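Hemolysin II regulatory protein (Bacillus cereus, PDB 2JJ7) probably binds DNA as a TetR-family transcriptional regulator through a predicted helix-turn-helix motif and associates with a second identical subunit. Local coordinates at residues L83-K95 / F163-I177. Sequence-based numbering, arbitrary orientation.
Sequences LREYLTVFTTHIK and FKKFIDSADLVSRII
Leu-87 faces Val-173 and Thr-91 faces Ser-169 where helix 83-95 runs roughly antiparallel to helix 169-177, their N-to-C directions 143° apart and their axes approaching to 9.4 Å. The pair illustrates knobs-into-holes packing worked from both sides. Val-173 enters the hole formed by Arg-84, Leu-87, Thr-88 and Thr-91, its CG2 lying 3.6 Å from Leu-87 O. Thr-91 in turn sits among Phe-163, Ser-169, Leu-172 and Val-173. With chi1 at 49°, its OG1 is turned back along its own helix and donates a hydrogen bond to Leu-87 O at 2.6 Å, which satisfies a buried hydroxyl and leaves CG2 directed at Leu-172 CD2. The Phe-163 side chain meets Thr-91 nearly perpendicularly, its CZ 3.7 Å from Thr-91 CB, with Thr-91 O at the ring edge. Both segments belong to the TetR-type C-terminal domain, in which helix 147-158 adds Ile-154 against Leu-87 and Ile-176; Leu-172 also packs on Phe-163 of the second subunit. Toward Ile-177, Leu-87 CD1 meets Ile-176 CG2 at 3.6 Å. At the more exposed margin Arg-84, in one of its two modelled conformers, bends at chi3 (-78°) and grips Ser-174 OG end-on, in the guanidinium plane, through NH1 at 3.1 Å and NH2 at 3.3 Å, while Ile-177 CD1 lies over one face, toward its rim. At the Lys-95 end of helix 83-95 the extended Lys-164 chain passes Lys-95 CG and gives Lys-95 O a weak hydrogen bond from NZ.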
ATOM      1  N   LEU B  83      14.714   9.989   6.889  1.00 37.87           N
ATOM      2  CA  LEU B  83      13.781   8.921   6.537  1.00 39.79           C
ATOM      3  C   LEU B  83      13.953   7.661   7.406  1.00 40.40           C
ATOM      4  O   LEU B  83      12.956   7.020   7.792  1.00 41.22           O
ATOM      5  CB  LEU B  83      13.879   8.576   5.050  1.00 39.74           C
ATOM      6  CG  LEU B  83      12.838   7.584   4.519  1.00 42.29           C
ATOM      7  CD1 LEU B  83      11.435   8.148   4.622  1.00 35.38           C
ATOM      8  CD2 LEU B  83      13.170   7.217   3.091  1.00 36.60           C
ATOM      9  N   ARG B  84      15.200   7.292   7.687  1.00 38.90           N
ATOM     10  CA  ARG B  84      15.452   6.147   8.560  0.50 39.47           C
ATOM     11  C   ARG B  84      14.806   6.375   9.927  1.00 38.21           C
ATOM     12  O   ARG B  84      14.184   5.468  10.471  1.00 38.00           O
ATOM     13  CB  ARG B  84      16.951   5.828   8.692  0.50 38.48           C
ATOM     14  CG  ARG B  84      17.214   4.451   9.301  0.50 39.70           C
ATOM     15  CD  ARG B  84      18.637   3.948   9.100  0.50 41.95           C
ATOM     16  NE  ARG B  84      18.898   3.420   7.757  0.50 41.77           N
ATOM     17  CZ  ARG B  84      18.659   2.166   7.370  0.50 41.39           C
ATOM     18  NH1 ARG B  84      18.133   1.297   8.216  0.50 30.02           N
ATOM     19  NH2 ARG B  84      18.950   1.778   6.130  0.50 45.09           N
ATOM     20  N   GLU B  85      14.913   7.589  10.457  1.00 38.15           N
ATOM     21  CA  GLU B  85      14.354   7.873  11.773  1.00 37.56           C
ATOM     22  C   GLU B  85      12.843   7.848  11.733  1.00 39.27           C
ATOM     23  O   GLU B  85      12.200   7.229  12.599  1.00 38.12           O
ATOM     24  CB  GLU B  85      14.839   9.210  12.337  1.00 38.49           C
ATOM     25  CG  GLU B  85      14.420   9.389  13.803  1.00 35.94           C
ATOM     26  CD  GLU B  85      15.160  10.503  14.520  1.00 42.40           C
ATOM     27  OE1 GLU B  85      15.764  11.365  13.856  1.00 42.76           O
ATOM     28  OE2 GLU B  85      15.140  10.513  15.763  1.00 41.23           O
ATOM     29  N   TYR B  86      12.285   8.524  10.733  1.00 37.24           N
ATOM     30  CA  TYR B  86      10.851   8.536  10.524  1.00 39.09           C
ATOM     31  C   TYR B  86      10.311   7.095  10.462  1.00 40.34           C
ATOM     32  O   TYR B  86       9.376   6.736  11.188  1.00 40.59           O
ATOM     33  CB  TYR B  86      10.534   9.288   9.231  1.00 38.09           C
ATOM     34  CG  TYR B  86       9.111   9.155   8.744  1.00 40.58           C
ATOM     35  CD1 TYR B  86       8.707   8.056   7.976  1.00 38.91           C
ATOM     36  CD2 TYR B  86       8.162  10.132   9.036  1.00 36.76           C
ATOM     37  CE1 TYR B  86       7.402   7.940   7.532  1.00 37.09           C
ATOM     38  CE2 TYR B  86       6.862  10.014   8.587  1.00 34.93           C
ATOM     39  CZ  TYR B  86       6.486   8.921   7.842  1.00 36.50           C
ATOM     40  OH  TYR B  86       5.182   8.816   7.388  1.00 36.03           O
ATOM     41  N   LEU B  87      10.903   6.288   9.585  1.00 37.75           N
ATOM     42  CA  LEU B  87      10.459   4.914   9.369  1.00 38.94           C
ATOM     43  C   LEU B  87      10.646   4.029  10.599  1.00 37.75           C
ATOM     44  O   LEU B  87       9.834   3.133  10.843  1.00 38.16           O
ATOM     45  CB  LEU B  87      11.200   4.284   8.175  1.00 36.90           C
ATOM     46  CG  LEU B  87      10.895   4.835   6.777  1.00 39.97           C
ATOM     47  CD1 LEU B  87      11.766   4.148   5.729  1.00 36.90           C
ATOM     48  CD2 LEU B  87       9.430   4.706   6.421  1.00 37.36           C
ATOM     49  N   THR B  88      11.732   4.256  11.336  1.00 36.86           N
ATOM     50  CA  THR B  88      12.030   3.483  12.545  1.00 37.79           C
ATOM     51  C   THR B  88      10.964   3.775  13.622  1.00 38.70           C
ATOM     52  O   THR B  88      10.375   2.847  14.193  1.00 37.10           O
ATOM     53  CB  THR B  88      13.462   3.762  13.050  1.00 37.27           C
ATOM     54  OG1 THR B  88      14.389   3.467  12.005  1.00 36.27           O
ATOM     55  CG2 THR B  88      13.827   2.910  14.296  1.00 36.07           C
ATOM     56  N   VAL B  89      10.691   5.059  13.861  1.00 39.69           N
ATOM     57  CA  VAL B  89       9.684   5.467  14.847  1.00 38.69           C
ATOM     58  C   VAL B  89       8.305   4.881  14.492  1.00 39.43           C
ATOM     59  O   VAL B  89       7.623   4.316  15.352  1.00 38.56           O
ATOM     60  CB  VAL B  89       9.581   7.006  14.972  1.00 39.97           C
ATOM     61  CG1 VAL B  89       8.383   7.411  15.838  1.00 38.40           C
ATOM     62  CG2 VAL B  89      10.875   7.607  15.527  1.00 40.69           C
ATOM     63  N   PHE B  90       7.897   5.007  13.228  1.00 37.31           N
ATOM     64  CA  PHE B  90       6.563   4.543  12.853  1.00 38.30           C
ATOM     65  C   PHE B  90       6.395   3.030  12.795  1.00 37.05           C
ATOM     66  O   PHE B  90       5.420   2.512  13.313  1.00 38.21           O
ATOM     67  CB  PHE B  90       6.039   5.255  11.602  1.00 37.93           C
ATOM     68  CG  PHE B  90       5.513   6.630  11.894  1.00 38.52           C
ATOM     69  CD1 PHE B  90       6.199   7.768  11.465  1.00 36.71           C
ATOM     70  CD2 PHE B  90       4.363   6.785  12.668  1.00 35.85           C
ATOM     71  CE1 PHE B  90       5.717   9.050  11.771  1.00 37.84           C
ATOM     72  CE2 PHE B  90       3.863   8.067  12.987  1.00 42.15           C
ATOM     73  CZ  PHE B  90       4.538   9.197  12.532  1.00 38.99           C
ATOM     74  N   THR B  91       7.354   2.310  12.214  1.00 37.83           N
ATOM     75  CA  THR B  91       7.253   0.850  12.206  1.00 38.14           C
ATOM     76  C   THR B  91       7.272   0.291  13.641  1.00 38.64           C
ATOM     77  O   THR B  91       6.564  -0.676  13.945  1.00 39.01           O
ATOM     78  CB  THR B  91       8.351   0.165  11.365  1.00 38.62           C
ATOM     79  OG1 THR B  91       9.632   0.691  11.724  1.00 39.74           O
ATOM     80  CG2 THR B  91       8.116   0.372   9.853  1.00 35.72           C
ATOM     81  N   THR B  92       8.075   0.900  14.506  1.00 36.24           N
ATOM     82  CA  THR B  92       8.109   0.510  15.927  1.00 37.78           C
ATOM     83  C   THR B  92       6.780   0.780  16.615  1.00 38.12           C
ATOM     84  O   THR B  92       6.288  -0.072  17.360  1.00 39.84           O
ATOM     85  CB  THR B  92       9.261   1.195  16.695  1.00 36.68           C
ATOM     86  OG1 THR B  92      10.509   0.728  16.168  1.00 38.15           O
ATOM     87  CG2 THR B  92       9.184   0.921  18.234  1.00 37.90           C
ATOM     88  N   HIS B  93       6.188   1.948  16.357  1.00 39.04           N
ATOM     89  CA  HIS B  93       4.887   2.261  16.952  1.00 38.66           C
ATOM     90  C   HIS B  93       3.797   1.259  16.531  1.00 39.38           C
ATOM     91  O   HIS B  93       2.972   0.832  17.359  1.00 39.15           O
ATOM     92  CB  HIS B  93       4.415   3.683  16.627  1.00 37.16           C
ATOM     93  CG  HIS B  93       3.309   4.137  17.526  1.00 38.25           C
ATOM     94  ND1 HIS B  93       3.541   4.625  18.793  1.00 38.74           N
ATOM     95  CD2 HIS B  93       1.965   4.093  17.380  1.00 40.11           C
ATOM     96  CE1 HIS B  93       2.388   4.891  19.378  1.00 38.52           C
ATOM     97  NE2 HIS B  93       1.416   4.576  18.543  1.00 41.80           N
ATOM     98  N   ILE B  94       3.777   0.934  15.239  1.00 38.68           N
ATOM     99  CA  ILE B  94       2.776   0.027  14.671  1.00 39.41           C
ATOM    100  C   ILE B  94       2.974  -1.411  15.170  1.00 40.26           C
ATOM    101  O   ILE B  94       2.003  -2.132  15.407  1.00 39.85           O
ATOM    102  CB  ILE B  94       2.746   0.112  13.111  1.00 38.76           C
ATOM    103  CG1 ILE B  94       2.254   1.501  12.649  1.00 39.57           C
ATOM    104  CG2 ILE B  94       1.903  -1.015  12.478  1.00 40.59           C
ATOM    105  CD1 ILE B  94       1.208   2.167  13.565  1.00 39.37           C
ATOM    106  N   LYS B  95       4.235  -1.807  15.341  1.00 39.76           N
ATOM    107  CA  LYS B  95       4.568  -3.093  15.922  1.00 40.18           C
ATOM    108  C   LYS B  95       3.920  -3.203  17.295  1.00 37.87           C
ATOM    109  O   LYS B  95       3.335  -4.220  17.616  1.00 36.21           O
ATOM    110  CB  LYS B  95       6.078  -3.240  16.061  1.00 39.79           C
ATOM    111  CG  LYS B  95       6.598  -4.634  15.758  1.00 46.96           C
ATOM    112  CD  LYS B  95       8.044  -4.844  16.225  1.00 43.97           C
ATOM    113  CE  LYS B  95       8.952  -3.677  15.838  1.00 43.63           C
ATOM    114  NZ  LYS B  95      10.407  -3.991  16.000  1.00 49.47           N
ATOM    115  N   PHE B 163       2.620  -6.623   9.258  1.00 43.27           N
ATOM    116  CA  PHE B 163       3.872  -6.545   8.492  1.00 44.64           C
ATOM    117  C   PHE B 163       5.016  -7.353   9.111  1.00 45.05           C
ATOM    118  O   PHE B 163       5.845  -7.881   8.380  1.00 45.43           O
ATOM    119  CB  PHE B 163       4.299  -5.085   8.148  1.00 44.84           C
ATOM    120  CG  PHE B 163       5.010  -4.343   9.269  1.00 44.97           C
ATOM    121  CD1 PHE B 163       6.277  -4.748   9.716  1.00 43.14           C
ATOM    122  CD2 PHE B 163       4.429  -3.203   9.848  1.00 46.71           C
ATOM    123  CE1 PHE B 163       6.934  -4.061  10.745  1.00 44.41           C
ATOM    124  CE2 PHE B 163       5.077  -2.499  10.885  1.00 40.48           C
ATOM    125  CZ  PHE B 163       6.329  -2.929  11.332  1.00 45.38           C
ATOM    126  N   LYS B 164       5.035  -7.458  10.444  1.00 45.23           N
ATOM    127  CA  LYS B 164       6.122  -8.132  11.153  1.00 46.73           C
ATOM    128  C   LYS B 164       6.114  -9.635  10.897  1.00 47.27           C
ATOM    129  O   LYS B 164       7.124 -10.315  11.114  1.00 47.96           O
ATOM    130  CB  LYS B 164       6.079  -7.833  12.656  1.00 47.42           C
ATOM    131  CG  LYS B 164       4.872  -8.410  13.394  1.00 49.62           C
ATOM    132  CD  LYS B 164       4.715  -7.769  14.760  1.00 56.18           C
ATOM    133  CE  LYS B 164       3.310  -7.980  15.305  1.00 58.53           C
ATOM    134  NZ  LYS B 164       2.997  -7.043  16.422  1.00 56.71           N
ATOM    135  N   LYS B 165       4.973 -10.146  10.433  1.00 46.67           N
ATOM    136  CA  LYS B 165       4.857 -11.550  10.047  1.00 46.57           C
ATOM    137  C   LYS B 165       5.409 -11.777   8.639  1.00 45.33           C
ATOM    138  O   LYS B 165       5.743 -12.899   8.276  1.00 43.29           O
ATOM    139  CB  LYS B 165       3.411 -12.040  10.174  1.00 47.06           C
ATOM    140  CG  LYS B 165       2.970 -12.223  11.628  1.00 51.70           C
ATOM    141  CD  LYS B 165       1.490 -12.584  11.733  1.00 59.98           C
ATOM    142  CE  LYS B 165       1.116 -12.991  13.158  1.00 61.97           C
ATOM    143  NZ  LYS B 165      -0.313 -13.413  13.292  1.00 61.52           N
ATOM    144  N   PHE B 166       5.506 -10.703   7.858  1.00 43.77           N
ATOM    145  CA  PHE B 166       6.120 -10.771   6.542  1.00 43.07           C
ATOM    146  C   PHE B 166       7.607 -10.376   6.566  1.00 41.91           C
ATOM    147  O   PHE B 166       8.405 -10.927   5.823  1.00 42.94           O
ATOM    148  CB  PHE B 166       5.335  -9.905   5.541  1.00 42.96           C
ATOM    149  CG  PHE B 166       5.978  -9.812   4.172  1.00 45.88           C
ATOM    150  CD1 PHE B 166       5.937 -10.893   3.289  1.00 44.54           C
ATOM    151  CD2 PHE B 166       6.624  -8.635   3.766  1.00 47.28           C
ATOM    152  CE1 PHE B 166       6.539 -10.815   2.018  1.00 40.31           C
ATOM    153  CE2 PHE B 166       7.230  -8.546   2.506  1.00 45.97           C
ATOM    154  CZ  PHE B 166       7.189  -9.641   1.632  1.00 40.22           C
ATOM    155  N   ILE B 167       7.973  -9.425   7.420  1.00 41.85           N
ATOM    156  CA  ILE B 167       9.313  -8.821   7.404  1.00 40.47           C
ATOM    157  C   ILE B 167       9.660  -8.150   8.745  1.00 40.03           C
ATOM    158  O   ILE B 167       8.810  -7.483   9.352  1.00 38.79           O
ATOM    159  CB  ILE B 167       9.443  -7.782   6.236  1.00 40.28           C
ATOM    160  CG1 ILE B 167      10.892  -7.297   6.078  1.00 39.92           C
ATOM    161  CG2 ILE B 167       8.439  -6.625   6.406  1.00 40.40           C
ATOM    162  CD1 ILE B 167      11.155  -6.460   4.825  1.00 40.64           C
ATOM    163  N   ASP B 168      10.902  -8.325   9.202  1.00 38.09           N
ATOM    164  CA  ASP B 168      11.403  -7.582  10.364  1.00 39.32           C
ATOM    165  C   ASP B 168      11.344  -6.064  10.138  1.00 40.79           C
ATOM    166  O   ASP B 168      11.543  -5.584   9.016  1.00 40.46           O
ATOM    167  CB  ASP B 168      12.839  -7.987  10.711  1.00 37.78           C
ATOM    168  CG  ASP B 168      12.922  -9.366  11.308  1.00 37.69           C
ATOM    169  OD1 ASP B 168      11.867  -9.969  11.574  1.00 36.72           O
ATOM    170  OD2 ASP B 168      14.047  -9.864  11.506  1.00 42.50           O
ATOM    171  N   SER B 169      11.088  -5.329  11.216  1.00 41.16           N
ATOM    172  CA  SER B 169      11.004  -3.868  11.183  1.00 43.20           C
ATOM    173  C   SER B 169      12.260  -3.155  10.657  1.00 42.06           C
ATOM    174  O   SER B 169      12.164  -2.311   9.764  1.00 42.45           O
ATOM    175  CB  SER B 169      10.634  -3.349  12.572  1.00 43.99           C
ATOM    176  OG  SER B 169       9.273  -3.658  12.833  1.00 50.70           O
ATOM    177  N   ALA B 170      13.426  -3.493  11.207  1.00 40.04           N
ATOM    178  CA  ALA B 170      14.683  -2.881  10.772  1.00 39.17           C
ATOM    179  C   ALA B 170      14.959  -3.150   9.293  1.00 38.96           C
ATOM    180  O   ALA B 170      15.499  -2.290   8.583  1.00 38.71           O
ATOM    181  CB  ALA B 170      15.856  -3.356  11.639  1.00 38.03           C
ATOM    182  N   ASP B 171      14.563  -4.335   8.837  1.00 38.88           N
ATOM    183  CA  ASP B 171      14.720  -4.715   7.443  1.00 39.34           C
ATOM    184  C   ASP B 171      13.740  -3.980   6.565  1.00 39.33           C
ATOM    185  O   ASP B 171      14.083  -3.595   5.445  1.00 40.20           O
ATOM    186  CB  ASP B 171      14.547  -6.221   7.263  1.00 40.66           C
ATOM    187  CG  ASP B 171      15.650  -7.021   7.937  1.00 46.41           C
ATOM    188  OD1 ASP B 171      16.782  -6.496   8.133  1.00 48.14           O
ATOM    189  OD2 ASP B 171      15.378  -8.195   8.272  1.00 58.80           O
ATOM    190  N   LEU B 172      12.519  -3.795   7.066  1.00 37.97           N
ATOM    191  CA  LEU B 172      11.508  -3.055   6.334  1.00 39.25           C
ATOM    192  C   LEU B 172      11.993  -1.628   6.083  1.00 38.09           C
ATOM    193  O   LEU B 172      11.915  -1.146   4.955  1.00 39.42           O
ATOM    194  CB  LEU B 172      10.155  -3.069   7.070  1.00 38.88           C
ATOM    195  CG  LEU B 172       8.987  -2.380   6.352  1.00 42.88           C
ATOM    196  CD1 LEU B 172       8.800  -2.918   4.905  1.00 34.53           C
ATOM    197  CD2 LEU B 172       7.707  -2.503   7.169  1.00 35.47           C
ATOM    198  N   VAL B 173      12.519  -0.986   7.131  1.00 37.35           N
ATOM    199  CA  VAL B 173      13.096   0.362   7.051  1.00 35.55           C
ATOM    200  C   VAL B 173      14.218   0.406   6.001  1.00 36.43           C
ATOM    201  O   VAL B 173      14.176   1.233   5.096  1.00 35.45           O
ATOM    202  CB  VAL B 173      13.597   0.866   8.441  1.00 36.44           C
ATOM    203  CG1 VAL B 173      14.357   2.206   8.312  1.00 32.67           C
ATOM    204  CG2 VAL B 173      12.416   1.021   9.426  1.00 34.01           C
ATOM    205  N   SER B 174      15.188  -0.506   6.119  1.00 36.54           N
ATOM    206  CA  SER B 174      16.295  -0.632   5.155  1.00 38.71           C
ATOM    207  C   SER B 174      15.839  -0.869   3.726  1.00 39.58           C
ATOM    208  O   SER B 174      16.370  -0.257   2.799  1.00 40.97           O
ATOM    209  CB  SER B 174      17.241  -1.760   5.554  1.00 37.91           C
ATOM    210  OG  SER B 174      18.031  -1.346   6.640  1.00 44.71           O
ATOM    211  N   ARG B 175      14.874  -1.771   3.551  1.00 39.01           N
ATOM    212  CA  ARG B 175      14.395  -2.130   2.221  1.00 39.72           C
ATOM    213  C   ARG B 175      13.599  -0.992   1.573  1.00 38.91           C
ATOM    214  O   ARG B 175      13.658  -0.800   0.356  1.00 38.31           O
ATOM    215  CB  ARG B 175      13.564  -3.413   2.263  1.00 39.49           C
ATOM    216  CG  ARG B 175      14.354  -4.659   2.625  1.00 44.87           C
ATOM    217  CD  ARG B 175      13.610  -5.935   2.199  1.00 56.96           C
ATOM    218  NE  ARG B 175      13.792  -6.221   0.773  1.00 63.12           N
ATOM    219  CZ  ARG B 175      14.443  -7.273   0.285  1.00 63.50           C
ATOM    220  NH1 ARG B 175      14.560  -7.421  -1.028  1.00 64.56           N
ATOM    221  NH2 ARG B 175      14.969  -8.182   1.099  1.00 62.06           N
ATOM    222  N   ILE B 176      12.857  -0.239   2.384  1.00 37.65           N
ATOM    223  CA  ILE B 176      12.145   0.927   1.862  1.00 36.34           C
ATOM    224  C   ILE B 176      13.141   1.973   1.322  1.00 37.20           C
ATOM    225  O   ILE B 176      12.988   2.474   0.209  1.00 40.43           O
ATOM    226  CB  ILE B 176      11.183   1.531   2.903  1.00 34.95           C
ATOM    227  CG1 ILE B 176       9.966   0.618   3.088  1.00 33.28           C
ATOM    228  CG2 ILE B 176      10.756   2.944   2.482  1.00 32.28           C
ATOM    229  CD1 ILE B 176       9.038   1.019   4.272  1.00 33.68           C
ATOM    230  N   ILE B 177      14.170   2.265   2.105  1.00 37.14           N
ATOM    231  CA  ILE B 177      15.191   3.225   1.733  1.00 37.68           C
ATOM    232  C   ILE B 177      15.954   2.755   0.489  1.00 38.56           C
ATOM    233  O   ILE B 177      16.178   3.540  -0.432  1.00 40.97           O
ATOM    234  CB  ILE B 177      16.152   3.480   2.924  1.00 37.66           C
ATOM    235  CG1 ILE B 177      15.384   4.112   4.104  1.00 39.46           C
ATOM    236  CG2 ILE B 177      17.377   4.335   2.478  1.00 39.21           C
ATOM    237  CD1 ILE B 177      16.193   4.269   5.385  1.00 33.05           C
TER
HETATM  238  O   HOH W   1      10.299  -6.526  13.706  1.00 49.31           O